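Local coordinates for HemO (Neisseria meningitidis, PDB 1J77), which binds heme by ligating its iron and, as a member of the heme oxygenase family, probably cleaves the porphyrin ring oxidatively, at residues 31-36 / 192-197; 40-45 / 126-131; 66-71 / 161-166; 93-98 / 185-190. One frame throughout, in Å; residues are numbered along the deposited sequence.

Contact 1. Residues 31-36 / 192-197; sequences MSVQPF and FGLAAD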
loop_
_atom_site.group_PDB
_atom_site.type_symbol
_atom_site.label_atom_id
_atom_site.label_comp_id
_atom_site.label_asym_id
_atom_site.label_seq_id
_atom_site.Cartn_x
_atom_site.Cartn_y
_atom_site.Cartn_z
ATOM N N MET A 31 -11.902 3.467 -5.709
ATOM C CA MET A 31 -13.229 4.033 -5.471
ATOM C C MET A 31 -14.290 3.591 -6.468
ATOM O O MET A 31 -15.419 3.342 -6.068
ATOM C CB MET A 31 -13.135 5.520 -5.373
ATOM C CG MET A 31 -12.241 6.018 -4.253
ATOM S SD MET A 31 -12.701 5.368 -2.612
ATOM C CE MET A 31 -14.304 6.075 -2.419
ATOM N N SER A 32 -13.905 3.353 -7.719
ATOM C CA SER A 32 -14.904 2.953 -8.712
ATOM C C SER A 32 -15.510 1.593 -8.389
ATOM O O SER A 32 -16.660 1.309 -8.800
ATOM C CB SER A 32 -14.328 2.861 -10.115
ATOM O OG SER A 32 -13.878 4.072 -10.566
ATOM N N VAL A 33 -14.775 0.699 -7.713
ATOM C CA VAL A 33 -15.317 -0.648 -7.467
ATOM C C VAL A 33 -16.123 -0.705 -6.155
ATOM O O VAL A 33 -16.594 -1.760 -5.784
ATOM C CB VAL A 33 -14.200 -1.750 -7.482
ATOM C CG1 VAL A 33 -13.650 -1.878 -8.907
ATOM C CG2 VAL A 33 -13.137 -1.490 -6.467
ATOM N N GLN A 34 -16.310 0.454 -5.523
ATOM C CA GLN A 34 -17.232 0.568 -4.403
ATOM C C GLN A 34 -16.884 -0.366 -3.228
ATOM O O GLN A 34 -17.645 -1.289 -2.879
ATOM C CB GLN A 34 -18.643 0.319 -4.935
ATOM C CG GLN A 34 -19.251 1.528 -5.711
ATOM C CD GLN A 34 -19.931 2.583 -4.834
ATOM O OE1 GLN A 34 -20.443 3.620 -5.337
ATOM N NE2 GLN A 34 -20.039 2.304 -3.548
ATOM N N PRO A 35 -15.723 -0.117 -2.615
ATOM C CA PRO A 35 -15.301 -0.980 -1.491
ATOM C C PRO A 35 -16.189 -0.883 -0.266
ATOM O O PRO A 35 -16.142 -1.819 0.533
ATOM C CB PRO A 35 -13.896 -0.480 -1.133
ATOM C CG PRO A 35 -13.605 0.662 -2.059
ATOM C CD PRO A 35 -14.806 1.004 -2.827
ATOM N N PHE A 36 -16.982 0.185 -0.130
ATOM C CA PHE A 36 -17.813 0.352 1.067
ATOM C C PHE A 36 -19.307 0.134 0.790
ATOM O O PHE A 36 -20.122 0.325 1.698
ATOM C CB PHE A 36 -17.561 1.732 1.647
ATOM C CG PHE A 36 -16.120 2.024 1.891
ATOM C CD1 PHE A 36 -15.414 2.833 1.029
ATOM C CD2 PHE A 36 -15.460 1.476 2.983
ATOM C CE1 PHE A 36 -14.090 3.114 1.220
ATOM C CE2 PHE A 36 -14.121 1.755 3.180
ATOM C CZ PHE A 36 -13.426 2.570 2.301
ATOM N N PHE A 192 -11.961 -8.084 -7.952
ATOM C CA PHE A 192 -13.262 -7.469 -8.198
ATOM C C PHE A 192 -13.845 -7.925 -9.539
ATOM O O PHE A 192 -14.873 -7.405 -9.957
ATOM C CB PHE A 192 -13.149 -5.947 -8.083
ATOM C CG PHE A 192 -13.124 -5.440 -6.667
ATOM C CD1 PHE A 192 -11.900 -5.294 -5.953
ATOM C CD2 PHE A 192 -14.295 -5.106 -5.986
ATOM C CE1 PHE A 192 -11.890 -4.855 -4.702
ATOM C CE2 PHE A 192 -14.267 -4.586 -4.722
ATOM C CZ PHE A 192 -13.047 -4.487 -4.040
ATOM N N GLY A 193 -13.261 -8.894 -10.232
ATOM C CA GLY A 193 -13.877 -9.401 -11.448
ATOM C C GLY A 193 -13.854 -8.476 -12.648
ATOM O O GLY A 193 -14.767 -8.469 -13.473
ATOM N N LEU A 194 -12.781 -7.704 -12.759
ATOM C CA LEU A 194 -12.558 -6.827 -13.875
ATOM C C LEU A 194 -11.625 -7.404 -14.891
ATOM O O LEU A 194 -10.749 -8.264 -14.524
ATOM C CB LEU A 194 -11.988 -5.502 -13.352
ATOM C CG LEU A 194 -12.693 -4.817 -12.206
ATOM C CD1 LEU A 194 -12.066 -3.463 -11.869
ATOM C CD2 LEU A 194 -14.214 -4.612 -12.532
ATOM N N ALA A 195 -11.692 -6.896 -16.127
ATOM C CA ALA A 195 -10.767 -7.273 -17.195
ATOM C C ALA A 195 -9.326 -6.818 -16.906
ATOM O O ALA A 195 -9.105 -5.913 -16.126
ATOM C CB ALA A 195 -11.187 -6.647 -18.480
ATOM N N ALA A 196 -8.342 -7.389 -17.580
ATOM C CA ALA A 196 -6.979 -6.961 -17.388
ATOM C C ALA A 196 -6.888 -5.563 -17.912
ATOM O O ALA A 196 -7.592 -5.175 -18.889
ATOM C CB ALA A 196 -6.000 -7.890 -18.151
ATOM N N ASP A 197 -6.045 -4.766 -17.296
ATOM C CA ASP A 197 -5.965 -3.369 -17.706
ATOM C C ASP A 197 -7.261 -2.493 -17.583
ATOM O O ASP A 197 -7.312 -1.367 -18.056
ATOM C CB ASP A 197 -5.422 -3.328 -19.114
ATOM C CG ASP A 197 -4.141 -4.105 -19.238
ATOM O OD1 ASP A 197 -3.230 -3.966 -18.346
ATOM O OD2 ASP A 197 -3.939 -4.837 -20.224
#
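Val-33 and Phe-192 face each other where two helices run out, with CA atoms 7.2 Å apart: Val-33 is the first residue after helix 11-32 to leave helical angles, and helix 167-192 closes in a Schellman motif whose positive-phi residue is Gly-193. Both side chains start out toward the opposite segment. Val-33 CG2 sits squarely over one face of the Phe-192 ring, 3.6 Å from the centroid and 7° off the normal, which meets the geometry of a CH-pi contact. That branch takes the more hindered site, between backbone N and carbonyl carbon, while CG1 lies anti to the carbonyl carbon (chi1 -68°) and points to the other partner. CB leans on the rim of the same face, 3.7 Å from Phe-192 CD2. Just past the glycine, Leu-194 brings CD1 to within 3.7 Å of Val-33 CG1, so the two branches of one valine serve two residues on the far segment. Leu-188 of helix 167-192 also packs on both Val-33 and Leu-194, and Phe-192 touches Lys-44 of helix 39-60. The contact buries 175 Å² near the surface, its three touching residues all partly exposed, with one methyl over the centre of the ring face. No hydrogen bond or salt bridge spans the segments, so the two helix ends are joined by van der Waals and CH-pi packing.

Contact 2. Residues 40-45 / 126-131; sequences ENYIKF and KHAQKL
Tyr-42 swings its CG away from its own backbone N (chi1 -172°), and with chi2 at 67° the ring is carried out from helix 39-60 to the last part of helix 122-129 and the residues after it, where it meets Ala-128 and Leu-131. The nearest CA atoms, those of Tyr-42 and Ala-128, remain 8.5 Å apart, so the phenol ring does most of the bridging. Its far end reaches Ala-128: the hydroxyl OH lies 4.1 Å from Ala-128 CB, and CE1 is 4.4 Å from the same methyl. At its root, Tyr-42 CB stands 4.4 Å from Leu-131 CD1, a methyl that the extended leucine side chain (chi2 -179°) holds toward the other segment. Both methyls approach the ring obliquely. These separations are those of loose packing, and only 109 Å² is buried between the segments. This is packing between two helical regions of the all-helical heme oxygenase fold, with the tyrosine side chain about 11 Å from the bound heme. A backbone bond from Leu-131 N to Ala-128 O, 2.9 Å long, holds the two apolar partners in one turn. The phenol is held from elsewhere too: its OH hydrogen-bonds to Gly-138 O, the ring stacks with Tyr-133, and Phe-36 and Ala-139, both in loops, pack against the same side chain.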
loop_
_atom_site.group_PDB
_atom_site.type_symbol
_atom_site.label_atom_id
_atom_site.label_comp_id
_atom_site.label_asym_id
_atom_site.label_seq_id
_atom_site.Cartn_x
_atom_site.Cartn_y
_atom_site.Cartn_z
ATOM N N GLU A 40 -19.806 -7.412 1.713
ATOM C CA GLU A 40 -19.249 -8.276 0.692
ATOM C C GLU A 40 -18.140 -7.560 -0.103
ATOM O O GLU A 40 -17.048 -8.070 -0.286
ATOM C CB GLU A 40 -20.356 -8.735 -0.251
ATOM C CG GLU A 40 -19.867 -9.525 -1.446
ATOM C CD GLU A 40 -20.947 -9.862 -2.462
ATOM O OE1 GLU A 40 -22.149 -9.491 -2.267
ATOM O OE2 GLU A 40 -20.587 -10.512 -3.473
ATOM N N ASN A 41 -18.424 -6.354 -0.555
ATOM C CA ASN A 41 -17.390 -5.596 -1.244
ATOM C C ASN A 41 -16.226 -5.181 -0.315
ATOM O O ASN A 41 -15.074 -5.093 -0.792
ATOM C CB ASN A 41 -17.993 -4.404 -1.984
ATOM C CG ASN A 41 -18.400 -4.754 -3.384
ATOM O OD1 ASN A 41 -18.695 -5.906 -3.713
ATOM N ND2 ASN A 41 -18.344 -3.752 -4.258
ATOM N N TYR A 42 -16.492 -4.905 0.952
ATOM C CA TYR A 42 -15.412 -4.523 1.883
ATOM C C TYR A 42 -14.495 -5.716 2.059
ATOM O O TYR A 42 -13.253 -5.547 2.194
ATOM C CB TYR A 42 -15.915 -4.041 3.257
ATOM C CG TYR A 42 -14.831 -3.469 4.131
ATOM C CD1 TYR A 42 -14.185 -2.291 3.804
ATOM C CD2 TYR A 42 -14.429 -4.112 5.314
ATOM C CE1 TYR A 42 -13.207 -1.748 4.617
ATOM C CE2 TYR A 42 -13.485 -3.577 6.116
ATOM C CZ TYR A 42 -12.852 -2.416 5.779
ATOM O OH TYR A 42 -11.847 -1.925 6.554
ATOM N N ILE A 43 -15.054 -6.918 2.048
ATOM C CA ILE A 43 -14.219 -8.117 2.186
ATOM C C ILE A 43 -13.335 -8.253 0.950
ATOM O O ILE A 43 -12.154 -8.614 1.055
ATOM C CB ILE A 43 -15.099 -9.370 2.472
ATOM C CG1 ILE A 43 -15.525 -9.351 3.938
ATOM C CG2 ILE A 43 -14.347 -10.599 2.131
ATOM C CD1 ILE A 43 -16.655 -10.311 4.304
ATOM N N LYS A 44 -13.861 -7.925 -0.210
ATOM C CA LYS A 44 -13.044 -7.929 -1.427
ATOM C C LYS A 44 -11.875 -6.962 -1.294
ATOM O O LYS A 44 -10.737 -7.271 -1.710
ATOM C CB LYS A 44 -13.905 -7.542 -2.618
ATOM C CG LYS A 44 -15.339 -8.154 -2.570
ATOM C CD LYS A 44 -16.106 -7.826 -3.856
ATOM C CE LYS A 44 -17.397 -8.566 -3.986
ATOM N NZ LYS A 44 -17.695 -8.733 -5.419
ATOM N N PHE A 45 -12.132 -5.829 -0.705
ATOM C CA PHE A 45 -11.125 -4.831 -0.473
ATOM C C PHE A 45 -10.084 -5.371 0.496
ATOM O O PHE A 45 -8.897 -5.193 0.305
ATOM C CB PHE A 45 -11.748 -3.548 0.055
ATOM C CG PHE A 45 -10.778 -2.493 0.339
ATOM C CD1 PHE A 45 -10.097 -1.922 -0.707
ATOM C CD2 PHE A 45 -10.508 -2.072 1.641
ATOM C CE1 PHE A 45 -9.137 -0.981 -0.472
ATOM C CE2 PHE A 45 -9.552 -1.098 1.873
ATOM C CZ PHE A 45 -8.910 -0.537 0.805
ATOM N N LYS A 126 -11.858 7.000 7.168
ATOM C CA LYS A 126 -13.122 7.742 7.399
ATOM C C LYS A 126 -14.315 6.984 6.826
ATOM O O LYS A 126 -15.363 6.862 7.464
ATOM C CB LYS A 126 -13.074 9.153 6.836
ATOM C CG LYS A 126 -14.440 9.828 6.743
ATOM C CD LYS A 126 -14.386 11.143 6.052
ATOM C CE LYS A 126 -15.809 11.705 5.971
ATOM N NZ LYS A 126 -15.898 13.168 6.018
ATOM N N HIS A 127 -14.163 6.438 5.619
ATOM C CA HIS A 127 -15.307 5.766 5.014
ATOM C C HIS A 127 -15.618 4.379 5.576
ATOM O O HIS A 127 -16.766 3.933 5.572
ATOM C CB HIS A 127 -15.152 5.781 3.481
ATOM C CG HIS A 127 -15.577 7.077 2.901
ATOM N ND1 HIS A 127 -14.758 8.180 2.815
ATOM C CD2 HIS A 127 -16.804 7.492 2.517
ATOM C CE1 HIS A 127 -15.455 9.203 2.348
ATOM N NE2 HIS A 127 -16.684 8.793 2.116
ATOM N N ALA A 128 -14.591 3.701 6.080
ATOM C CA ALA A 128 -14.773 2.440 6.760
ATOM C C ALA A 128 -15.602 2.627 8.053
ATOM O O ALA A 128 -16.437 1.776 8.386
ATOM C CB ALA A 128 -13.389 1.830 7.110
ATOM N N GLN A 129 -15.372 3.751 8.721
ATOM C CA GLN A 129 -16.093 4.132 9.964
ATOM C C GLN A 129 -17.590 4.284 9.773
ATOM O O GLN A 129 -18.371 4.047 10.712
ATOM C CB GLN A 129 -15.503 5.418 10.561
ATOM C CG GLN A 129 -14.195 5.172 11.286
ATOM C CD GLN A 129 -13.533 6.447 11.790
ATOM O OE1 GLN A 129 -12.849 7.145 11.039
ATOM N NE2 GLN A 129 -13.707 6.736 13.089
ATOM N N LYS A 130 -18.004 4.643 8.566
ATOM C CA LYS A 130 -19.439 4.760 8.290
ATOM C C LYS A 130 -20.092 3.382 8.391
ATOM O O LYS A 130 -21.299 3.261 8.665
ATOM C CB LYS A 130 -19.692 5.364 6.919
ATOM C CG LYS A 130 -19.121 6.768 6.723
ATOM C CD LYS A 130 -19.834 7.457 5.539
ATOM C CE LYS A 130 -19.142 8.779 5.180
ATOM N NZ LYS A 130 -19.824 9.531 4.069
ATOM N N LEU A 131 -19.290 2.339 8.147
ATOM C CA LEU A 131 -19.757 0.962 8.241
ATOM C C LEU A 131 -19.632 0.401 9.654
ATOM O O LEU A 131 -19.907 -0.774 9.871
ATOM C CB LEU A 131 -18.962 0.068 7.295
ATOM C CG LEU A 131 -19.066 0.305 5.780
ATOM C CD1 LEU A 131 -18.215 -0.702 4.951
ATOM C CD2 LEU A 131 -20.523 0.231 5.351
#

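Contact 3. Residues 66-71 / 161-166; sequences NKAIPE and NALNLT
Ala-68 and Leu-163 make the close part of this contact: Ala-68 CB lies 3.6 Å from Leu-163 CD2, one methyl against another. Their CA atoms, 7.1 Å apart, are the nearest pair between the segments. The leucine does the reaching, for although its CB is not directed at the other segment, CG lies anti to the carbonyl carbon (chi1 -59°), and chi2 of 174° extends CD1 and leaves CD2 as the branch turned to Ala-68. Beside this pair the fit slackens. Ile-69 comes up with CG1, but that atom stays 4.5 Å from Leu-163 CD2, so a single methyl of Leu-163 serves both partners. Burial runs the other way from closeness: the alanine in the tight pair is exposed, whereas the more distant isoleucine is buried and also packs on His-159. Leu-163 also touches Ile-108 of helix 104-119. Toward solvent, the chain turns away through Asn-164, which takes positive phi (52°) as the helical angles end. No polar bond spans the segments, and just 88 Å² is buried. Here the chain at and just after the weakly bonded helix 63-68 meets the chain around the end of helix 149-162 by apolar packing, about 9 Å from the side chain of heme-binding Tyr-112, joining two helix-end regions of the all-helical heme oxygenase fold.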
loop_
_atom_site.group_PDB
_atom_site.type_symbol
_atom_site.label_atom_id
_atom_site.label_comp_id
_atom_site.label_asym_id
_atom_site.label_seq_id
_atom_site.Cartn_x
_atom_site.Cartn_y
_atom_site.Cartn_z
ATOM N N ASN A 66 16.559 -2.891 7.772
ATOM C CA ASN A 66 16.309 -2.627 9.188
ATOM C C ASN A 66 17.518 -2.005 9.910
ATOM O O ASN A 66 17.379 -1.494 11.019
ATOM C CB ASN A 66 15.853 -3.887 9.921
ATOM C CG ASN A 66 14.338 -4.089 9.842
ATOM O OD1 ASN A 66 13.579 -3.667 10.745
ATOM N ND2 ASN A 66 13.901 -4.780 8.787
ATOM N N LYS A 67 18.667 -2.076 9.264
ATOM C CA LYS A 67 19.899 -1.489 9.810
ATOM C C LYS A 67 19.982 -0.032 9.383
ATOM O O LYS A 67 20.639 0.789 10.043
ATOM C CB LYS A 67 21.119 -2.250 9.293
ATOM C CG LYS A 67 21.397 -3.564 10.011
ATOM C CD LYS A 67 21.538 -3.377 11.521
ATOM C CE LYS A 67 22.014 -4.663 12.189
ATOM N NZ LYS A 67 21.549 -4.719 13.624
ATOM N N ALA A 68 19.330 0.303 8.270
ATOM C CA ALA A 68 19.334 1.670 7.774
ATOM C C ALA A 68 18.130 2.419 8.290
ATOM O O ALA A 68 18.154 3.635 8.410
ATOM C CB ALA A 68 19.366 1.696 6.275
ATOM N N ILE A 69 17.053 1.687 8.586
ATOM C CA ILE A 69 15.801 2.297 9.022
ATOM C C ILE A 69 15.333 1.620 10.294
ATOM O O ILE A 69 14.683 0.567 10.243
ATOM C CB ILE A 69 14.711 2.142 7.934
ATOM C CG1 ILE A 69 15.133 2.792 6.618
ATOM C CG2 ILE A 69 13.405 2.730 8.438
ATOM C CD1 ILE A 69 14.190 2.423 5.438
ATOM N N PRO A 70 15.632 2.212 11.446
ATOM C CA PRO A 70 15.298 1.588 12.728
ATOM C C PRO A 70 13.825 1.271 12.941
ATOM O O PRO A 70 12.993 2.116 12.715
ATOM C CB PRO A 70 15.754 2.639 13.751
ATOM C CG PRO A 70 15.811 3.901 12.975
ATOM C CD PRO A 70 16.352 3.487 11.648
ATOM N N GLU A 71 13.538 0.053 13.398
ATOM C CA GLU A 71 12.192 -0.401 13.725
ATOM C C GLU A 71 11.303 -0.605 12.507
ATOM O O GLU A 71 10.087 -0.673 12.630
ATOM C CB GLU A 71 11.536 0.575 14.703
ATOM C CG GLU A 71 12.296 0.676 16.015
ATOM C CD GLU A 71 12.212 -0.603 16.815
ATOM O OE1 GLU A 71 11.416 -0.657 17.784
ATOM O OE2 GLU A 71 12.952 -1.554 16.475
ATOM N N ASN A 161 15.573 9.208 2.172
ATOM C CA ASN A 161 16.529 10.112 1.563
ATOM C C ASN A 161 17.961 9.819 2.025
ATOM O O ASN A 161 18.912 9.882 1.236
ATOM C CB ASN A 161 16.136 11.537 1.932
ATOM C CG ASN A 161 14.858 11.949 1.277
ATOM O OD1 ASN A 161 14.036 12.657 1.865
ATOM N ND2 ASN A 161 14.689 11.518 0.041
ATOM N N ALA A 162 18.072 9.440 3.282
ATOM C CA ALA A 162 19.386 9.159 3.887
ATOM C C ALA A 162 20.017 7.861 3.394
ATOM O O ALA A 162 21.190 7.608 3.688
ATOM C CB ALA A 162 19.283 9.162 5.381
ATOM N N LEU A 163 19.274 7.014 2.670
ATOM C CA LEU A 163 19.894 5.819 2.094
ATOM C C LEU A 163 20.965 6.297 1.136
ATOM O O LEU A 163 21.883 5.561 0.796
ATOM C CB LEU A 163 18.894 4.929 1.343
ATOM C CG LEU A 163 17.737 4.404 2.184
ATOM C CD1 LEU A 163 16.740 3.667 1.298
ATOM C CD2 LEU A 163 18.139 3.536 3.388
ATOM N N ASN A 164 20.808 7.549 0.699
ATOM C CA ASN A 164 21.723 8.211 -0.213
ATOM C C ASN A 164 21.971 7.369 -1.432
ATOM O O ASN A 164 23.104 7.188 -1.865
ATOM C CB ASN A 164 23.035 8.590 0.484
ATOM C CG ASN A 164 22.938 9.921 1.177
ATOM O OD1 ASN A 164 22.397 10.887 0.618
ATOM N ND2 ASN A 164 23.410 9.982 2.412
ATOM N N LEU A 165 20.876 6.857 -1.992
ATOM C CA LEU A 165 20.952 6.060 -3.193
ATOM C C LEU A 165 21.560 6.958 -4.238
ATOM O O LEU A 165 21.308 8.159 -4.229
ATOM C CB LEU A 165 19.555 5.627 -3.653
ATOM C CG LEU A 165 18.764 4.592 -2.848
ATOM C CD1 LEU A 165 17.693 4.014 -3.730
ATOM C CD2 LEU A 165 19.630 3.474 -2.309
ATOM N N THR A 166 22.362 6.377 -5.115
ATOM C CA THR A 166 22.907 7.133 -6.235
ATOM C C THR A 166 21.736 7.380 -7.173
ATOM O O THR A 166 20.726 6.713 -7.069
ATOM C CB THR A 166 23.993 6.324 -6.946
ATOM O OG1 THR A 166 23.437 5.112 -7.476
ATOM C CG2 THR A 166 25.099 5.858 -5.942
#

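Contact 4. Residues 93-98 / 185-190; sequences YKFDKE and KVVLRE
The loop that joins helix 78-87 to helix 104-119 packs here on helix 167-192, Phe-95 meeting Val-187 and Glu-190 while Lys-97 crosses the same glutamate. The CA atoms of Phe-95 and Val-187 are 8.5 Å apart, and the ring spans the gap. Its CZ reaches Val-187 CG2 at 4.0 Å, an oblique apolar contact; chi1 of -162° turns the ring away from its backbone N and in toward the helix. Helix 39-60 adds Val-51, which touches Phe-95, and Leu-48, which touches Val-187, so the loop's ring packs on two helices, 39-60 and 167-192, of the all-helical heme oxygenase fold. Glu-190, one helical turn on from Val-187, stretches out beyond CG and brings OE1 to 3.8 Å from Phe-95 CE1, its carboxylate plane 28° from that of the ring. Lys-97 bends at chi2 (-122°), and its aliphatic part passes over the acid, CE lying 3.4 Å from Glu-190 OE1. The charges themselves pair loosely: NZ to Glu-190 OE2 is a long salt bridge of 3.8 Å between two exposed side chains, probably weakened by solvent.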
loop_
_atom_site.group_PDB
_atom_site.type_symbol
_atom_site.label_atom_id
_atom_site.label_comp_id
_atom_site.label_asym_id
_atom_site.label_seq_id
_atom_site.Cartn_x
_atom_site.Cartn_y
_atom_site.Cartn_z
ATOM N N TYR A 93 -6.470 -14.700 3.698
ATOM C CA TYR A 93 -6.618 -14.841 2.290
ATOM C C TYR A 93 -5.266 -15.137 1.668
ATOM O O TYR A 93 -4.240 -14.603 2.115
ATOM C CB TYR A 93 -7.250 -13.584 1.715
ATOM C CG TYR A 93 -7.513 -13.676 0.242
ATOM C CD1 TYR A 93 -8.564 -14.439 -0.264
ATOM C CD2 TYR A 93 -6.715 -12.999 -0.658
ATOM C CE1 TYR A 93 -8.802 -14.512 -1.617
ATOM C CE2 TYR A 93 -6.935 -13.056 -2.004
ATOM C CZ TYR A 93 -7.985 -13.795 -2.491
ATOM O OH TYR A 93 -8.162 -13.810 -3.845
ATOM N N LYS A 94 -5.250 -16.045 0.704
ATOM C CA LYS A 94 -4.044 -16.360 -0.037
ATOM C C LYS A 94 -4.248 -16.112 -1.523
ATOM O O LYS A 94 -5.151 -16.661 -2.132
ATOM C CB LYS A 94 -3.652 -17.813 0.153
ATOM C CG LYS A 94 -2.567 -18.250 -0.831
ATOM C CD LYS A 94 -1.678 -19.341 -0.232
ATOM C CE LYS A 94 -0.494 -19.598 -1.130
ATOM N NZ LYS A 94 0.190 -18.289 -1.428
ATOM N N PHE A 95 -3.371 -15.309 -2.115
ATOM C CA PHE A 95 -3.418 -15.058 -3.538
ATOM C C PHE A 95 -3.347 -16.372 -4.298
ATOM O O PHE A 95 -2.652 -17.301 -3.898
ATOM C CB PHE A 95 -2.254 -14.165 -3.948
ATOM C CG PHE A 95 -2.421 -13.496 -5.294
ATOM C CD1 PHE A 95 -3.629 -12.986 -5.697
ATOM C CD2 PHE A 95 -1.341 -13.347 -6.125
ATOM C CE1 PHE A 95 -3.754 -12.338 -6.917
ATOM C CE2 PHE A 95 -1.485 -12.697 -7.357
ATOM C CZ PHE A 95 -2.685 -12.210 -7.729
ATOM N N ASP A 96 -4.069 -16.393 -5.407
ATOM C CA ASP A 96 -4.168 -17.539 -6.303
ATOM C C ASP A 96 -2.925 -17.688 -7.147
ATOM O O ASP A 96 -2.585 -18.794 -7.570
ATOM C CB ASP A 96 -5.362 -17.335 -7.236
ATOM C CG ASP A 96 -6.679 -17.689 -6.583
ATOM O OD1 ASP A 96 -6.891 -17.316 -5.402
ATOM O OD2 ASP A 96 -7.560 -18.350 -7.181
ATOM N N LYS A 97 -2.268 -16.566 -7.430
ATOM C CA LYS A 97 -1.073 -16.582 -8.266
ATOM C C LYS A 97 0.172 -16.350 -7.418
ATOM O O LYS A 97 0.080 -16.007 -6.230
ATOM C CB LYS A 97 -1.184 -15.533 -9.377
ATOM C CG LYS A 97 -2.627 -15.265 -9.838
ATOM C CD LYS A 97 -2.805 -15.515 -11.331
ATOM C CE LYS A 97 -4.271 -15.726 -11.691
ATOM N NZ LYS A 97 -4.529 -15.542 -13.171
ATOM N N GLU A 98 1.329 -16.568 -8.026
ATOM C CA GLU A 98 2.585 -16.357 -7.361
ATOM C C GLU A 98 2.740 -14.905 -7.014
ATOM O O GLU A 98 2.464 -14.037 -7.813
ATOM C CB GLU A 98 3.741 -16.735 -8.247
ATOM C CG GLU A 98 4.909 -17.249 -7.446
ATOM C CD GLU A 98 6.168 -17.294 -8.258
ATOM O OE1 GLU A 98 6.452 -18.361 -8.836
ATOM O OE2 GLU A 98 6.845 -16.248 -8.329
ATOM N N LYS A 185 -3.052 -2.870 -8.879
ATOM C CA LYS A 185 -4.204 -2.889 -9.767
ATOM C C LYS A 185 -4.450 -4.272 -10.377
ATOM O O LYS A 185 -5.596 -4.628 -10.592
ATOM C CB LYS A 185 -4.053 -1.860 -10.871
ATOM C CG LYS A 185 -4.039 -0.413 -10.360
ATOM C CD LYS A 185 -4.219 0.682 -11.435
ATOM C CE LYS A 185 -3.003 0.869 -12.254
ATOM N NZ LYS A 185 -3.215 1.877 -13.363
ATOM N N VAL A 186 -3.411 -5.035 -10.697
ATOM C CA VAL A 186 -3.617 -6.414 -11.184
ATOM C C VAL A 186 -4.424 -7.194 -10.135
ATOM O O VAL A 186 -5.437 -7.864 -10.481
ATOM C CB VAL A 186 -2.272 -7.154 -11.444
ATOM C CG1 VAL A 186 -2.493 -8.674 -11.575
ATOM C CG2 VAL A 186 -1.554 -6.556 -12.629
ATOM N N VAL A 187 -4.039 -7.121 -8.876
ATOM C CA VAL A 187 -4.743 -7.806 -7.809
ATOM C C VAL A 187 -6.203 -7.315 -7.658
ATOM O O VAL A 187 -7.128 -8.121 -7.479
ATOM C CB VAL A 187 -3.972 -7.737 -6.468
ATOM C CG1 VAL A 187 -4.756 -8.392 -5.380
ATOM C CG2 VAL A 187 -2.595 -8.357 -6.643
ATOM N N LEU A 188 -6.391 -5.999 -7.696
ATOM C CA LEU A 188 -7.695 -5.392 -7.565
ATOM C C LEU A 188 -8.597 -5.941 -8.660
ATOM O O LEU A 188 -9.718 -6.372 -8.383
ATOM C CB LEU A 188 -7.535 -3.866 -7.631
ATOM C CG LEU A 188 -8.805 -3.026 -7.483
ATOM C CD1 LEU A 188 -8.428 -1.583 -7.209
ATOM C CD2 LEU A 188 -9.795 -3.078 -8.637
ATOM N N ARG A 189 -8.103 -5.933 -9.888
ATOM C CA ARG A 189 -8.919 -6.431 -11.016
ATOM C C ARG A 189 -9.300 -7.907 -10.870
ATOM O O ARG A 189 -10.449 -8.325 -11.114
ATOM C CB ARG A 189 -8.212 -6.196 -12.321
ATOM C CG ARG A 189 -7.965 -4.783 -12.740
ATOM C CD ARG A 189 -6.833 -4.641 -13.751
ATOM N NE ARG A 189 -6.497 -3.278 -14.102
ATOM C CZ ARG A 189 -5.266 -2.810 -14.320
ATOM N NH1 ARG A 189 -4.196 -3.611 -14.209
ATOM N NH2 ARG A 189 -5.081 -1.532 -14.583
ATOM N N GLU A 190 -8.351 -8.729 -10.512
ATOM C CA GLU A 190 -8.657 -10.146 -10.388
ATOM C C GLU A 190 -9.688 -10.317 -9.305
ATOM O O GLU A 190 -10.698 -11.072 -9.449
ATOM C CB GLU A 190 -7.368 -10.946 -10.071
ATOM C CG GLU A 190 -6.380 -10.931 -11.218
ATOM C CD GLU A 190 -5.328 -12.025 -11.114
ATOM O OE1 GLU A 190 -5.492 -12.901 -10.219
ATOM O OE2 GLU A 190 -4.356 -11.987 -11.918
#

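Overall arrangement
Contacts 2 and 4 each lie on the same side of the chain's centre as contact 1, and contact 3 lies opposite all three, about 35 Å from contact 1 between centres. Contacts 1 and 2 touch, Asn-41 ND2 lying 2.9 Å from Gln-34 O in a probable hydrogen bond. Contacts 1 and 4, with centres about 12 Å apart, follow one another at the end of helix 167-192: Leu-194 N probably bonds to Arg-189 O at 2.9 Å. Contacts 2 and 4 do not touch. Along the chain, contact 1 encloses the other three. The heme lies about 9 Å from the side chain of Val-33, 10 Å from that of Val-187 and 14 Å from that of Ile-69, while Met-31 touches it directly.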